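Local structure of catalase (Corynebacterium glutamicum, 4B7H) at residues A[175-180]-A[493-498]; A[239-244]-A[473-478]. The protein breaks hydrogen peroxide down to water and oxygen at a haem group, carries bound NADPH, and is inhibited by nitric oxide. All blocks are in the same frame, centred on the assembly; numbering follows the deposited sequence.

Interaction 1: residues A[175-180]-A[493-498]; sequences MQWDFW and DYWNNV
Y494 and W177 bury the largest areas where helix 487-498 packs against helix 173-182; W495 adds a third ring, while W180 contributes its backbone carbonyl and CB, its indole turning away toward F148. The segment axes come no closer than 12.1 Å and cross at 51°, a separation that large flat side chains can span. W177 extends the rim of its six-membered ring toward W495: CZ3 of W177 lies 3.4 Å from NE1 of W495, and CH2 of W177 sits 3.8 Å from CZ2 of W495. The two indoles are turned 66° from each other, an oblique pairing in which the W177 rim lies at the edge of the W495 ring system. In both tryptophans CG stands anti to the carbonyl carbon (chi1 near -70° in each), which carries each indole toward the other helix although neither CB points straight across. W177 NE1 donates to the carbonyl of A479, anchoring the indole on one side while its benzo rim packs on the other.

Y494 takes the other course, with CG anti to the backbone N, and its ring reaches the last turn of segment 175-180. There CE1 of Y494 comes 3.4 Å from the carbonyl O of W180, while CE2 of Y494 meets CZ3 of W177 at 4.2 Å. Tyrosine suits this buried place: its ring packs between the W180 carbonyl and the W177 rim, and its hydroxyl bonds S186 OG, which also bonds that carbonyl. The contact joins the C-terminal helical region to helix 173-182, with the W495 side chain about 11 Å from bound NADPH. V190 of helix 187-194 touches W180, Y494 and W495, and helix 466-479 packs alongside.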
loop_
_atom_site.group_PDB
_atom_site.type_symbol
_atom_site.label_atom_id
_atom_site.label_comp_id
_atom_site.label_asym_id
_atom_site.label_seq_id
_atom_site.Cartn_x
_atom_site.Cartn_y
_atom_site.Cartn_z
ATOM N N MET A 175 7.809 18.089 26.895
ATOM C CA MET A 175 8.044 18.207 25.465
ATOM C C MET A 175 7.222 19.344 24.846
ATOM O O MET A 175 7.732 20.114 24.027
ATOM C CB MET A 175 7.752 16.872 24.776
ATOM C CG MET A 175 7.639 16.978 23.260
ATOM S SD MET A 175 7.727 15.404 22.375
ATOM C CE MET A 175 6.233 14.598 22.939
ATOM N N GLN A 176 5.952 19.457 25.229
ATOM C CA GLN A 176 5.102 20.499 24.650
ATOM C C GLN A 176 5.636 21.889 24.958
ATOM O O GLN A 176 5.719 22.750 24.074
ATOM C CB GLN A 176 3.666 20.373 25.150
ATOM C CG GLN A 176 3.029 19.068 24.723
ATOM C CD GLN A 176 1.513 19.053 24.836
ATOM O OE1 GLN A 176 0.868 20.087 25.063
ATOM N NE2 GLN A 176 0.930 17.871 24.668
ATOM N N TRP A 177 6.011 22.108 26.212
ATOM C CA TRP A 177 6.487 23.421 26.640
ATOM C C TRP A 177 7.931 23.688 26.225
ATOM O O TRP A 177 8.302 24.843 25.980
ATOM C CB TRP A 177 6.306 23.594 28.148
ATOM C CG TRP A 177 4.866 23.742 28.514
ATOM C CD1 TRP A 177 4.047 22.790 29.059
ATOM C CD2 TRP A 177 4.057 24.902 28.313
ATOM N NE1 TRP A 177 2.778 23.300 29.220
ATOM C CE2 TRP A 177 2.762 24.596 28.769
ATOM C CE3 TRP A 177 4.308 26.184 27.802
ATOM C CZ2 TRP A 177 1.716 25.520 28.727
ATOM C CZ3 TRP A 177 3.269 27.091 27.748
ATOM C CH2 TRP A 177 1.992 26.759 28.217
ATOM N N ASP A 178 8.753 22.642 26.150
ATOM C CA ASP A 178 10.115 22.809 25.646
ATOM C C ASP A 178 10.045 23.338 24.217
ATOM O O ASP A 178 10.725 24.312 23.872
ATOM C CB ASP A 178 10.888 21.485 25.693
ATOM C CG ASP A 178 12.366 21.653 25.379
ATOM O OD1 ASP A 178 12.967 22.645 25.843
ATOM O OD2 ASP A 178 12.925 20.790 24.661
ATOM N N PHE A 179 9.193 22.728 23.392
ATOM C CA PHE A 179 9.055 23.202 22.020
ATOM C C PHE A 179 8.490 24.617 21.974
ATOM O O PHE A 179 9.062 25.492 21.318
ATOM C CB PHE A 179 8.188 22.286 21.149
ATOM C CG PHE A 179 8.011 22.819 19.748
ATOM C CD1 PHE A 179 9.020 22.651 18.802
ATOM C CD2 PHE A 179 6.880 23.547 19.395
ATOM C CE1 PHE A 179 8.897 23.174 17.524
ATOM C CE2 PHE A 179 6.753 24.082 18.113
ATOM C CZ PHE A 179 7.765 23.886 17.175
ATOM N N TRP A 180 7.376 24.847 22.665
ATOM C CA TRP A 180 6.728 26.157 22.608
ATOM C C TRP A 180 7.649 27.297 23.047
ATOM O O TRP A 180 7.706 28.336 22.389
ATOM C CB TRP A 180 5.450 26.174 23.437
ATOM C CG TRP A 180 4.223 25.621 22.750
ATOM C CD1 TRP A 180 3.928 25.650 21.407
ATOM C CD2 TRP A 180 3.107 24.988 23.392
ATOM N NE1 TRP A 180 2.695 25.063 21.185
ATOM C CE2 TRP A 180 2.175 24.650 22.385
ATOM C CE3 TRP A 180 2.808 24.670 24.721
ATOM C CZ2 TRP A 180 0.959 24.019 22.671
ATOM C CZ3 TRP A 180 1.610 24.036 25.003
ATOM C CH2 TRP A 180 0.698 23.717 23.983
ATOM N N ASP A 493 9.493 32.791 31.706
ATOM C CA ASP A 493 9.943 33.885 30.849
ATOM C C ASP A 493 8.991 34.111 29.682
ATOM O O ASP A 493 8.684 35.245 29.324
ATOM C CB ASP A 493 11.333 33.583 30.287
ATOM C CG ASP A 493 12.428 33.682 31.324
ATOM O OD1 ASP A 493 12.199 34.237 32.425
ATOM O OD2 ASP A 493 13.542 33.210 31.016
ATOM N N TYR A 494 8.540 33.011 29.085
ATOM C CA TYR A 494 7.632 33.045 27.949
ATOM C C TYR A 494 6.367 33.812 28.317
ATOM O O TYR A 494 5.958 34.728 27.602
ATOM C CB TYR A 494 7.325 31.602 27.594
ATOM C CG TYR A 494 6.407 31.274 26.439
ATOM C CD1 TYR A 494 6.907 31.104 25.148
ATOM C CD2 TYR A 494 5.060 31.011 26.659
ATOM C CE1 TYR A 494 6.071 30.711 24.102
ATOM C CE2 TYR A 494 4.226 30.619 25.628
ATOM C CZ TYR A 494 4.729 30.478 24.356
ATOM O OH TYR A 494 3.885 30.072 23.355
ATOM N N TRP A 495 5.753 33.467 29.445
ATOM C CA TRP A 495 4.531 34.160 29.844
ATOM C C TRP A 495 4.776 35.601 30.280
ATOM O O TRP A 495 3.963 36.477 29.994
ATOM C CB TRP A 495 3.731 33.343 30.867
ATOM C CG TRP A 495 3.185 32.128 30.191
ATOM C CD1 TRP A 495 3.559 30.822 30.389
ATOM C CD2 TRP A 495 2.220 32.115 29.134
ATOM N NE1 TRP A 495 2.861 29.999 29.532
ATOM C CE2 TRP A 495 2.035 30.767 28.754
ATOM C CE3 TRP A 495 1.482 33.113 28.480
ATOM C CZ2 TRP A 495 1.143 30.393 27.751
ATOM C CZ3 TRP A 495 0.599 32.742 27.487
ATOM C CH2 TRP A 495 0.440 31.393 27.126
ATOM N N ASN A 496 5.908 35.856 30.926
ATOM C CA ASN A 496 6.273 37.235 31.255
ATOM C C ASN A 496 6.393 38.088 30.000
ATOM O O ASN A 496 6.010 39.259 30.003
ATOM C CB ASN A 496 7.588 37.290 32.036
ATOM C CG ASN A 496 7.426 36.868 33.478
ATOM O OD1 ASN A 496 6.315 36.861 34.019
ATOM N ND2 ASN A 496 8.535 36.519 34.119
ATOM N N ASN A 497 6.914 37.494 28.925
ATOM C CA ASN A 497 7.073 38.212 27.663
ATOM C C ASN A 497 5.736 38.552 27.014
ATOM O O ASN A 497 5.617 39.571 26.342
ATOM C CB ASN A 497 7.946 37.427 26.680
ATOM C CG ASN A 497 9.423 37.452 27.044
ATOM O OD1 ASN A 497 10.190 36.588 26.615
ATOM N ND2 ASN A 497 9.827 38.436 27.832
ATOM N N VAL A 498 4.732 37.694 27.189
ATOM C CA VAL A 498 3.384 38.045 26.747
ATOM C C VAL A 498 2.868 39.239 27.559
ATOM O O VAL A 498 2.438 40.258 27.000
ATOM C CB VAL A 498 2.417 36.840 26.855
ATOM C CG1 VAL A 498 0.989 37.279 26.594
ATOM C CG2 VAL A 498 2.828 35.740 25.877
#

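Interaction 2: residues A[239-244]-A[473-478]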
loop_
_atom_site.group_PDB
_atom_site.type_symbol
_atom_site.label_atom_id
_atom_site.label_comp_id
_atom_site.label_asym_id
_atom_site.label_seq_id
_atom_site.Cartn_x
_atom_site.Cartn_y
_atom_site.Cartn_z
ATOM N N PHE A 239 -16.420 25.106 27.710
ATOM C CA PHE A 239 -16.215 24.428 28.986
ATOM C C PHE A 239 -15.078 25.114 29.718
ATOM O O PHE A 239 -14.234 25.764 29.098
ATOM C CB PHE A 239 -15.789 22.977 28.759
ATOM C CG PHE A 239 -16.889 22.082 28.274
ATOM C CD1 PHE A 239 -18.099 22.004 28.952
ATOM C CD2 PHE A 239 -16.697 21.291 27.147
ATOM C CE1 PHE A 239 -19.113 21.167 28.493
ATOM C CE2 PHE A 239 -17.703 20.456 26.684
ATOM C CZ PHE A 239 -18.909 20.391 27.360
ATOM N N THR A 240 -15.043 24.969 31.038
ATOM C CA THR A 240 -13.816 25.241 31.773
ATOM C C THR A 240 -12.861 24.069 31.559
ATOM O O THR A 240 -13.247 23.042 31.002
ATOM C CB THR A 240 -14.073 25.361 33.277
ATOM O OG1 THR A 240 -14.601 24.118 33.757
ATOM C CG2 THR A 240 -15.053 26.490 33.573
ATOM N N ASP A 241 -11.619 24.220 32.009
ATOM C CA ASP A 241 -10.627 23.154 31.914
ATOM C C ASP A 241 -11.156 21.893 32.596
ATOM O O ASP A 241 -11.102 20.803 32.024
ATOM C CB ASP A 241 -9.322 23.622 32.567
ATOM C CG ASP A 241 -8.114 22.796 32.152
ATOM O OD1 ASP A 241 -7.995 22.440 30.959
ATOM O OD2 ASP A 241 -7.269 22.516 33.026
ATOM N N ALA A 242 -11.709 22.044 33.798
ATOM C CA ALA A 242 -12.224 20.904 34.556
ATOM C C ALA A 242 -13.427 20.238 33.886
ATOM O O ALA A 242 -13.516 19.006 33.829
ATOM C CB ALA A 242 -12.574 21.327 35.981
ATOM N N GLU A 243 -14.357 21.050 33.389
ATOM C CA GLU A 243 -15.541 20.527 32.710
ATOM C C GLU A 243 -15.169 19.720 31.480
ATOM O O GLU A 243 -15.710 18.638 31.259
ATOM C CB GLU A 243 -16.474 21.666 32.299
ATOM C CG GLU A 243 -17.241 22.296 33.443
ATOM C CD GLU A 243 -18.081 23.469 32.990
ATOM O OE1 GLU A 243 -17.660 24.175 32.050
ATOM O OE2 GLU A 243 -19.161 23.692 33.572
ATOM N N ALA A 244 -14.255 20.255 30.673
ATOM C CA ALA A 244 -13.851 19.601 29.429
ATOM C C ALA A 244 -13.219 18.237 29.711
ATOM O O ALA A 244 -13.490 17.258 29.004
ATOM C CB ALA A 244 -12.899 20.497 28.631
ATOM N N ALA A 473 -4.651 32.092 33.196
ATOM C CA ALA A 473 -3.519 31.764 34.063
ATOM C C ALA A 473 -3.707 30.401 34.723
ATOM O O ALA A 473 -2.750 29.627 34.866
ATOM C CB ALA A 473 -3.323 32.849 35.119
ATOM N N ASP A 474 -4.940 30.107 35.128
ATOM C CA ASP A 474 -5.242 28.838 35.776
ATOM C C ASP A 474 -5.057 27.687 34.794
ATOM O O ASP A 474 -4.488 26.651 35.144
ATOM C CB ASP A 474 -6.673 28.838 36.313
ATOM C CG ASP A 474 -6.890 27.787 37.381
ATOM O OD1 ASP A 474 -6.021 27.649 38.275
ATOM O OD2 ASP A 474 -7.934 27.098 37.330
ATOM N N ASN A 475 -5.533 27.871 33.564
ATOM C CA ASN A 475 -5.403 26.836 32.539
ATOM C C ASN A 475 -3.946 26.565 32.200
ATOM O O ASN A 475 -3.531 25.409 32.075
ATOM C CB ASN A 475 -6.142 27.239 31.266
ATOM C CG ASN A 475 -7.643 27.339 31.460
ATOM O OD1 ASN A 475 -8.208 26.787 32.409
ATOM N ND2 ASN A 475 -8.298 28.050 30.553
ATOM N N ILE A 476 -3.171 27.633 32.034
ATOM C CA ILE A 476 -1.755 27.490 31.721
ATOM C C ILE A 476 -1.045 26.707 32.823
ATOM O O ILE A 476 -0.308 25.758 32.547
ATOM C CB ILE A 476 -1.074 28.862 31.559
ATOM C CG1 ILE A 476 -1.586 29.586 30.304
ATOM C CG2 ILE A 476 0.436 28.697 31.531
ATOM C CD1 ILE A 476 -1.306 31.094 30.302
ATOM N N SER A 477 -1.280 27.088 34.078
ATOM C CA SER A 477 -0.594 26.439 35.193
ATOM C C SER A 477 -0.995 24.962 35.328
ATOM O O SER A 477 -0.173 24.143 35.740
ATOM C CB SER A 477 -0.766 27.221 36.508
ATOM O OG SER A 477 -2.127 27.437 36.830
ATOM N N ASN A 478 -2.236 24.620 34.963
ATOM C CA ASN A 478 -2.642 23.216 34.884
ATOM C C ASN A 478 -1.867 22.471 33.805
ATOM O O ASN A 478 -1.379 21.363 34.033
ATOM C CB ASN A 478 -4.143 23.088 34.606
ATOM C CG ASN A 478 -4.997 23.359 35.830
ATOM O OD1 ASN A 478 -4.507 23.358 36.956
ATOM N ND2 ASN A 478 -6.289 23.583 35.611
HETATM O O HOH W 1 -10.993 26.995 32.922
HETATM O O HOH W 2 -5.045 23.345 30.773
#
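D241 and N478 make the direct bond of this contact: N478 ND2 donates to D241 OD2 at 3.0 Å with an N-H...O angle of 149°. The amide meets the carboxylate oxygen on its anti side, 17° out of the carboxylate plane, and the oxygen is in turn tilted from the amide plane of N478. N475 sits beside it, its OD1 3.4 Å from CB of D241. Two waters extend the grip: one accepts from D241 N and donates to N475 OD1 at 2.8 Å, while the other donates to the carbonyl O of N475 and, weakly, to D241 OD1. Asparagine suits both helix positions, since its amide can give and accept at once.

D241 opens helix 241-250, whose N terminus is closed by a capping box. T240 at the N-cap accepts from E243 N through OG1 (3.1 Å), and E243 OE1 in return accepts from T240 N at 2.9 Å. Threonine and glutamate are classic occupants of these two places, and here their exchange fixes the turn from which D241 projects, CG anti to its own nitrogen (chi1 -162°), toward helix 466-479.

Further out, R121 forms a salt bridge with D241 OD1, probably favouring the charged carboxylate. N475 ND2 donates to the M194 carbonyl, and K513 of helix 500-514 holds N478 OD1 and bridges to D474.

How the interactions relate
Reading from the N terminus, 175-180 on helix 173-182 comes first, followed by 239-244 at the start of helix 241-250. Two successive helices near the C terminus supply the partners: 239-244 is met by 473-478, and 175-180 by the later 493-498. Interaction 1 therefore closes the longer loop, and the loop of interaction 2 falls entirely within it. Both join the catalase family region to the C-terminal helices, one chiefly through aromatic side chains and the other through polar groups and water. Their centres are about 17 Å apart, yet they touch: CG2 of I476, on segment 473-478, packs 3.4 Å from NE1 of W495, so helix 466-479 links the two.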